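Histone-lysine N-methyltransferase family member SUVH9 (Arabidopsis thaliana, PDB 4NJ5) probably binds methylated DNA and recruits RNA polymerase V to chromatin in RNA-directed DNA methylation, lacking histone methyltransferase activity of its own. Local coordinates at residues Val262-Pro276 against Leu359-Trp373. Residues are numbered along the deposited sequence; the frame is centred on the assembly and turned at random.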
loop_
_atom_site.group_PDB
_atom_site.type_symbol
_atom_site.label_atom_id
_atom_site.label_comp_id
_atom_site.label_asym_id
_atom_site.label_seq_id
_atom_site.Cartn_x
_atom_site.Cartn_y
_atom_site.Cartn_z
ATOM N N VAL A 262 18.185 2.102 -7.611
ATOM C CA VAL A 262 18.148 1.295 -6.400
ATOM C C VAL A 262 18.502 -0.147 -6.762
ATOM O O VAL A 262 18.232 -0.591 -7.879
ATOM C CB VAL A 262 16.769 1.364 -5.707
ATOM C CG1 VAL A 262 16.611 2.688 -4.979
ATOM C CG2 VAL A 262 15.649 1.162 -6.717
ATOM N N PRO A 263 19.135 -0.875 -5.830
ATOM C CA PRO A 263 19.531 -2.262 -6.105
ATOM C C PRO A 263 18.327 -3.194 -6.193
ATOM O O PRO A 263 17.337 -2.969 -5.504
ATOM C CB PRO A 263 20.398 -2.624 -4.893
ATOM C CG PRO A 263 19.955 -1.691 -3.811
ATOM C CD PRO A 263 19.593 -0.415 -4.506
ATOM N N VAL A 264 18.409 -4.215 -7.043
ATOM C CA VAL A 264 17.341 -5.204 -7.150
ATOM C C VAL A 264 17.822 -6.551 -6.631
ATOM O O VAL A 264 18.667 -7.196 -7.249
ATOM C CB VAL A 264 16.845 -5.369 -8.599
ATOM C CG1 VAL A 264 15.692 -6.366 -8.649
ATOM C CG2 VAL A 264 16.413 -4.028 -9.167
ATOM N N TYR A 265 17.278 -6.973 -5.496
ATOM C CA TYR A 265 17.744 -8.189 -4.837
ATOM C C TYR A 265 17.373 -9.449 -5.607
ATOM O O TYR A 265 16.343 -9.501 -6.276
ATOM C CB TYR A 265 17.162 -8.305 -3.430
ATOM C CG TYR A 265 17.738 -7.365 -2.397
ATOM C CD1 TYR A 265 18.572 -6.311 -2.753
ATOM C CD2 TYR A 265 17.446 -7.542 -1.053
ATOM C CE1 TYR A 265 19.091 -5.459 -1.791
ATOM C CE2 TYR A 265 17.958 -6.705 -0.093
ATOM C CZ TYR A 265 18.776 -5.664 -0.461
ATOM O OH TYR A 265 19.277 -4.836 0.515
ATOM N N LEU A 266 18.217 -10.468 -5.494
ATOM C CA LEU A 266 17.914 -11.784 -6.037
ATOM C C LEU A 266 18.128 -12.831 -4.953
ATOM O O LEU A 266 19.251 -13.043 -4.498
ATOM C CB LEU A 266 18.797 -12.093 -7.244
ATOM C CG LEU A 266 18.567 -13.489 -7.823
ATOM C CD1 LEU A 266 17.154 -13.599 -8.373
ATOM C CD2 LEU A 266 19.594 -13.823 -8.890
ATOM N N PHE A 267 17.048 -13.485 -4.545
ATOM C CA PHE A 267 17.085 -14.385 -3.401
ATOM C C PHE A 267 16.588 -15.777 -3.760
ATOM O O PHE A 267 15.605 -15.925 -4.478
ATOM C CB PHE A 267 16.239 -13.812 -2.266
ATOM C CG PHE A 267 16.296 -14.617 -1.005
ATOM C CD1 PHE A 267 17.395 -14.531 -0.166
ATOM C CD2 PHE A 267 15.248 -15.452 -0.650
ATOM C CE1 PHE A 267 17.453 -15.269 1.000
ATOM C CE2 PHE A 267 15.298 -16.191 0.515
ATOM C CZ PHE A 267 16.403 -16.100 1.341
ATOM N N ASN A 268 17.272 -16.796 -3.252
ATOM C CA ASN A 268 16.894 -18.179 -3.517
ATOM C C ASN A 268 17.318 -19.096 -2.376
ATOM O O ASN A 268 18.477 -19.505 -2.291
ATOM C CB ASN A 268 17.493 -18.649 -4.847
ATOM C CG ASN A 268 17.124 -20.086 -5.192
ATOM O OD1 ASN A 268 16.283 -20.704 -4.539
ATOM N ND2 ASN A 268 17.754 -20.621 -6.233
ATOM N N ASP A 269 16.367 -19.409 -1.499
ATOM C CA ASP A 269 16.619 -20.287 -0.360
ATOM C C ASP A 269 16.020 -21.668 -0.592
ATOM O O ASP A 269 15.813 -22.430 0.350
ATOM C CB ASP A 269 16.055 -19.678 0.928
ATOM C CG ASP A 269 14.538 -19.569 0.915
ATOM O OD1 ASP A 269 13.932 -19.658 -0.175
ATOM O OD2 ASP A 269 13.948 -19.381 1.998
ATOM N N ILE A 270 15.744 -21.980 -1.855
ATOM C CA ILE A 270 15.098 -23.236 -2.227
ATOM C C ILE A 270 16.049 -24.181 -2.975
ATOM O O ILE A 270 16.214 -25.335 -2.581
ATOM C CB ILE A 270 13.822 -22.974 -3.060
ATOM C CG1 ILE A 270 12.716 -22.386 -2.170
ATOM C CG2 ILE A 270 13.350 -24.250 -3.746
ATOM C CD1 ILE A 270 11.506 -21.888 -2.937
ATOM N N ASP A 271 16.667 -23.692 -4.049
ATOM C CA ASP A 271 17.640 -24.488 -4.804
ATOM C C ASP A 271 18.795 -23.657 -5.364
ATOM O O ASP A 271 19.099 -22.580 -4.857
ATOM C CB ASP A 271 16.959 -25.286 -5.926
ATOM C CG ASP A 271 16.204 -24.399 -6.905
ATOM O OD1 ASP A 271 16.475 -23.179 -6.963
ATOM O OD2 ASP A 271 15.336 -24.927 -7.630
ATOM N N SER A 272 19.410 -24.162 -6.429
ATOM C CA SER A 272 20.592 -23.535 -7.015
ATOM C C SER A 272 20.322 -22.767 -8.311
ATOM O O SER A 272 21.252 -22.291 -8.961
ATOM C CB SER A 272 21.679 -24.582 -7.244
ATOM O OG SER A 272 22.020 -25.223 -6.031
ATOM N N ASP A 273 19.053 -22.650 -8.686
ATOM C CA ASP A 273 18.697 -21.958 -9.919
ATOM C C ASP A 273 19.013 -20.468 -9.833
ATOM O O ASP A 273 18.697 -19.808 -8.844
ATOM C CB ASP A 273 17.215 -22.143 -10.243
ATOM C CG ASP A 273 16.887 -21.768 -11.675
ATOM O OD1 ASP A 273 17.508 -22.342 -12.595
ATOM O OD2 ASP A 273 16.020 -20.894 -11.886
ATOM N N GLN A 274 19.637 -19.941 -10.880
ATOM C CA GLN A 274 20.002 -18.533 -10.919
ATOM C C GLN A 274 19.655 -17.903 -12.259
ATOM O O GLN A 274 20.394 -17.057 -12.748
ATOM C CB GLN A 274 21.500 -18.370 -10.645
ATOM C CG GLN A 274 21.996 -18.934 -9.321
ATOM C CD GLN A 274 23.476 -18.683 -9.107
ATOM O OE1 GLN A 274 24.147 -18.117 -9.970
ATOM N NE2 GLN A 274 23.991 -19.098 -7.954
ATOM N N GLU A 275 18.535 -18.326 -12.845
ATOM C CA GLU A 275 18.091 -17.833 -14.157
ATOM C C GLU A 275 18.057 -16.305 -14.375
ATOM O O GLU A 275 18.502 -15.837 -15.421
ATOM C CB GLU A 275 16.738 -18.448 -14.554
ATOM C CG GLU A 275 16.121 -17.819 -15.806
ATOM C CD GLU A 275 14.885 -18.552 -16.308
ATOM O OE1 GLU A 275 15.043 -19.613 -16.951
ATOM O OE2 GLU A 275 13.758 -18.059 -16.076
ATOM N N PRO A 276 17.526 -15.525 -13.407
ATOM C CA PRO A 276 17.438 -14.078 -13.649
ATOM C C PRO A 276 18.771 -13.406 -13.988
ATOM O O PRO A 276 18.774 -12.400 -14.698
ATOM C CB PRO A 276 16.894 -13.536 -12.322
ATOM C CG PRO A 276 16.099 -14.653 -11.771
ATOM C CD PRO A 276 16.859 -15.897 -12.143
ATOM N N LEU A 359 12.198 3.313 -11.359
ATOM C CA LEU A 359 12.115 2.591 -10.092
ATOM C C LEU A 359 12.877 3.306 -8.976
ATOM O O LEU A 359 13.993 3.785 -9.183
ATOM C CB LEU A 359 12.634 1.160 -10.255
ATOM C CG LEU A 359 12.813 0.331 -8.977
ATOM C CD1 LEU A 359 11.472 0.022 -8.322
ATOM C CD2 LEU A 359 13.588 -0.954 -9.254
ATOM N N ARG A 360 12.259 3.376 -7.799
ATOM C CA ARG A 360 12.860 4.029 -6.640
ATOM C C ARG A 360 12.670 3.188 -5.378
ATOM O O ARG A 360 13.214 3.510 -4.320
ATOM C CB ARG A 360 12.234 5.405 -6.423
ATOM C CG ARG A 360 10.868 5.343 -5.759
ATOM C CD ARG A 360 10.073 6.616 -5.990
ATOM N NE ARG A 360 8.698 6.498 -5.507
ATOM C CZ ARG A 360 7.724 5.876 -6.164
ATOM N NH1 ARG A 360 7.966 5.301 -7.334
ATOM N NH2 ARG A 360 6.505 5.822 -5.645
ATOM N N ASN A 361 11.885 2.121 -5.493
ATOM C CA ASN A 361 11.656 1.211 -4.377
ATOM C C ASN A 361 12.616 0.026 -4.408
ATOM O O ASN A 361 13.053 -0.403 -5.476
ATOM C CB ASN A 361 10.210 0.714 -4.383
ATOM C CG ASN A 361 9.226 1.786 -3.966
ATOM O OD1 ASN A 361 8.418 2.247 -4.770
ATOM N ND2 ASN A 361 9.290 2.192 -2.701
ATOM N N ARG A 362 12.949 -0.505 -3.238
ATOM C CA ARG A 362 13.844 -1.653 -3.176
ATOM C C ARG A 362 13.038 -2.942 -3.315
ATOM O O ARG A 362 12.207 -3.267 -2.466
ATOM C CB ARG A 362 14.660 -1.642 -1.880
ATOM C CG ARG A 362 15.882 -2.556 -1.898
ATOM C CD ARG A 362 16.791 -2.312 -0.693
ATOM N NE ARG A 362 17.792 -1.276 -0.933
ATOM C CZ ARG A 362 17.607 0.020 -0.700
ATOM N NH1 ARG A 362 18.580 0.884 -0.949
ATOM N NH2 ARG A 362 16.449 0.454 -0.219
ATOM N N LEU A 363 13.279 -3.665 -4.404
ATOM C CA LEU A 363 12.528 -4.877 -4.694
ATOM C C LEU A 363 13.402 -6.124 -4.635
ATOM O O LEU A 363 14.636 -6.048 -4.663
ATOM C CB LEU A 363 11.874 -4.782 -6.071
ATOM C CG LEU A 363 11.017 -3.549 -6.344
ATOM C CD1 LEU A 363 10.535 -3.558 -7.788
ATOM C CD2 LEU A 363 9.848 -3.495 -5.379
ATOM N N GLU A 364 12.740 -7.273 -4.575
ATOM C CA GLU A 364 13.411 -8.552 -4.443
ATOM C C GLU A 364 12.757 -9.593 -5.340
ATOM O O GLU A 364 11.547 -9.821 -5.273
ATOM C CB GLU A 364 13.385 -9.005 -2.983
ATOM C CG GLU A 364 13.880 -10.416 -2.741
ATOM C CD GLU A 364 14.115 -10.694 -1.264
ATOM O OE1 GLU A 364 15.100 -10.159 -0.706
ATOM O OE2 GLU A 364 13.311 -11.439 -0.660
ATOM N N VAL A 365 13.570 -10.197 -6.198
ATOM C CA VAL A 365 13.150 -11.304 -7.038
ATOM C C VAL A 365 13.553 -12.574 -6.311
ATOM O O VAL A 365 14.735 -12.825 -6.101
ATOM C CB VAL A 365 13.846 -11.254 -8.409
ATOM C CG1 VAL A 365 13.461 -12.461 -9.255
ATOM C CG2 VAL A 365 13.499 -9.961 -9.125
ATOM N N PHE A 366 12.572 -13.366 -5.904
ATOM C CA PHE A 366 12.850 -14.518 -5.066
ATOM C C PHE A 366 12.347 -15.806 -5.699
ATOM O O PHE A 366 11.333 -15.818 -6.398
ATOM C CB PHE A 366 12.233 -14.333 -3.680
ATOM C CG PHE A 366 10.736 -14.320 -3.685
ATOM C CD1 PHE A 366 10.043 -13.164 -4.003
ATOM C CD2 PHE A 366 10.021 -15.465 -3.377
ATOM C CE1 PHE A 366 8.664 -13.147 -4.014
ATOM C CE2 PHE A 366 8.641 -15.458 -3.384
ATOM C CZ PHE A 366 7.961 -14.296 -3.704
ATOM N N ARG A 367 13.072 -16.889 -5.451
ATOM C CA ARG A 367 12.692 -18.196 -5.948
ATOM C C ARG A 367 11.449 -18.662 -5.204
ATOM O O ARG A 367 11.282 -18.378 -4.016
ATOM C CB ARG A 367 13.842 -19.183 -5.753
ATOM C CG ARG A 367 13.580 -20.586 -6.276
ATOM C CD ARG A 367 13.809 -20.691 -7.773
ATOM N NE ARG A 367 13.841 -22.084 -8.205
ATOM C CZ ARG A 367 12.786 -22.754 -8.657
ATOM N NH1 ARG A 367 11.606 -22.156 -8.751
ATOM N NH2 ARG A 367 12.912 -24.025 -9.020
ATOM N N SER A 368 10.573 -19.355 -5.920
ATOM C CA SER A 368 9.340 -19.886 -5.361
ATOM C C SER A 368 9.037 -21.200 -6.066
ATOM O O SER A 368 9.637 -21.502 -7.097
ATOM C CB SER A 368 8.193 -18.887 -5.562
ATOM O OG SER A 368 6.957 -19.546 -5.804
ATOM N N LEU A 369 8.114 -21.980 -5.516
ATOM C CA LEU A 369 7.765 -23.268 -6.106
ATOM C C LEU A 369 6.531 -23.164 -6.995
ATOM O O LEU A 369 6.536 -23.604 -8.145
ATOM C CB LEU A 369 7.537 -24.300 -5.007
ATOM C CG LEU A 369 8.762 -24.717 -4.195
ATOM C CD1 LEU A 369 8.328 -25.191 -2.818
ATOM C CD2 LEU A 369 9.543 -25.811 -4.917
ATOM N N GLU A 370 5.478 -22.569 -6.449
ATOM C CA GLU A 370 4.198 -22.416 -7.142
ATOM C C GLU A 370 4.285 -21.420 -8.301
ATOM O O GLU A 370 3.624 -21.585 -9.325
ATOM C CB GLU A 370 3.097 -22.036 -6.147
ATOM C CG GLU A 370 3.330 -20.724 -5.387
ATOM C CD GLU A 370 4.516 -20.786 -4.424
ATOM O OE1 GLU A 370 4.779 -21.878 -3.871
ATOM O OE2 GLU A 370 5.199 -19.751 -4.239
ATOM N N THR A 371 5.102 -20.387 -8.129
ATOM C CA THR A 371 5.540 -19.568 -9.256
ATOM C C THR A 371 7.015 -19.858 -9.407
ATOM O O THR A 371 7.666 -20.194 -8.426
ATOM C CB THR A 371 5.340 -18.052 -9.016
ATOM O OG1 THR A 371 6.442 -17.527 -8.268
ATOM C CG2 THR A 371 4.050 -17.790 -8.278
ATOM N N GLY A 372 7.548 -19.720 -10.615
ATOM C CA GLY A 372 8.962 -19.959 -10.827
ATOM C C GLY A 372 9.819 -18.961 -10.067
ATOM O O GLY A 372 10.671 -19.332 -9.259
ATOM N N TRP A 373 9.588 -17.684 -10.341
ATOM C CA TRP A 373 10.192 -16.601 -9.581
ATOM C C TRP A 373 9.107 -15.577 -9.284
ATOM O O TRP A 373 8.137 -15.457 -10.033
ATOM C CB TRP A 373 11.351 -15.960 -10.354
ATOM C CG TRP A 373 12.542 -16.862 -10.522
ATOM C CD1 TRP A 373 12.751 -17.766 -11.523
ATOM C CD2 TRP A 373 13.687 -16.944 -9.663
ATOM N NE1 TRP A 373 13.952 -18.409 -11.339
ATOM C CE2 TRP A 373 14.546 -17.922 -10.205
ATOM C CE3 TRP A 373 14.069 -16.285 -8.492
ATOM C CZ2 TRP A 373 15.764 -18.258 -9.612
ATOM C CZ3 TRP A 373 15.276 -16.623 -7.903
ATOM C CH2 TRP A 373 16.109 -17.598 -8.465
HETATM O O HOH W 1 14.623 -2.555 -6.371
HETATM O O HOH W 2 13.016 -17.885 -2.274
#
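R367 runs between N268 and D271 on one side and the indole of W373 on the other, gripping D271 side-on while its aliphatic chain lies over one face of the tryptophan. NE meets D271 OD1 at 3.1 Å and NH2 meets OD2 at 2.9 Å, both on the syn side of the carboxylate, and NH1 turns back to the carbonyl oxygen of G372. A bend at chi2 (81°) brings CD of R367 over the indole; P276 covers the opposite face, its CD 3.9 Å from the centroid of the six-membered ring in a CH-pi contact. At the ring edge, NE1 of W373 donates in plane to D273 OD2 over 3.3 Å. With an alanine in place of R367, D271 would probably lose its countercharge and one face of W373 its aliphatic cover. Within the loop, OD1 of N268 accepts from the backbone N of I270 (an Asx turn) and of D271, together an Asx motif, while its ND2 donates to D271 OD1, which also takes the N-H of D273 and so serves three donors.

This loop follows strand 264-267, which pairs in parallel with strand 363-367 at the centre of a four-stranded mixed sheet, flanked by strands 250-252 and 373-377; the pairing joins the pre-SET region to the start of the SET domain. Y265 N donates to L363 O, and V365 N to Y265 O, each over 2.9 Å. On one face of the sheet, L266 CD1 packs 3.6 Å from W373 CZ3. On the other, E364 sets OE1 at the edge of the Y265 ring, 3.5 Å from CD2, with carboxylate and ring nearly coplanar; OE2 forms salt bridges with R246 and R376. A water donates to P263 O and N361 O and accepts from L363 N.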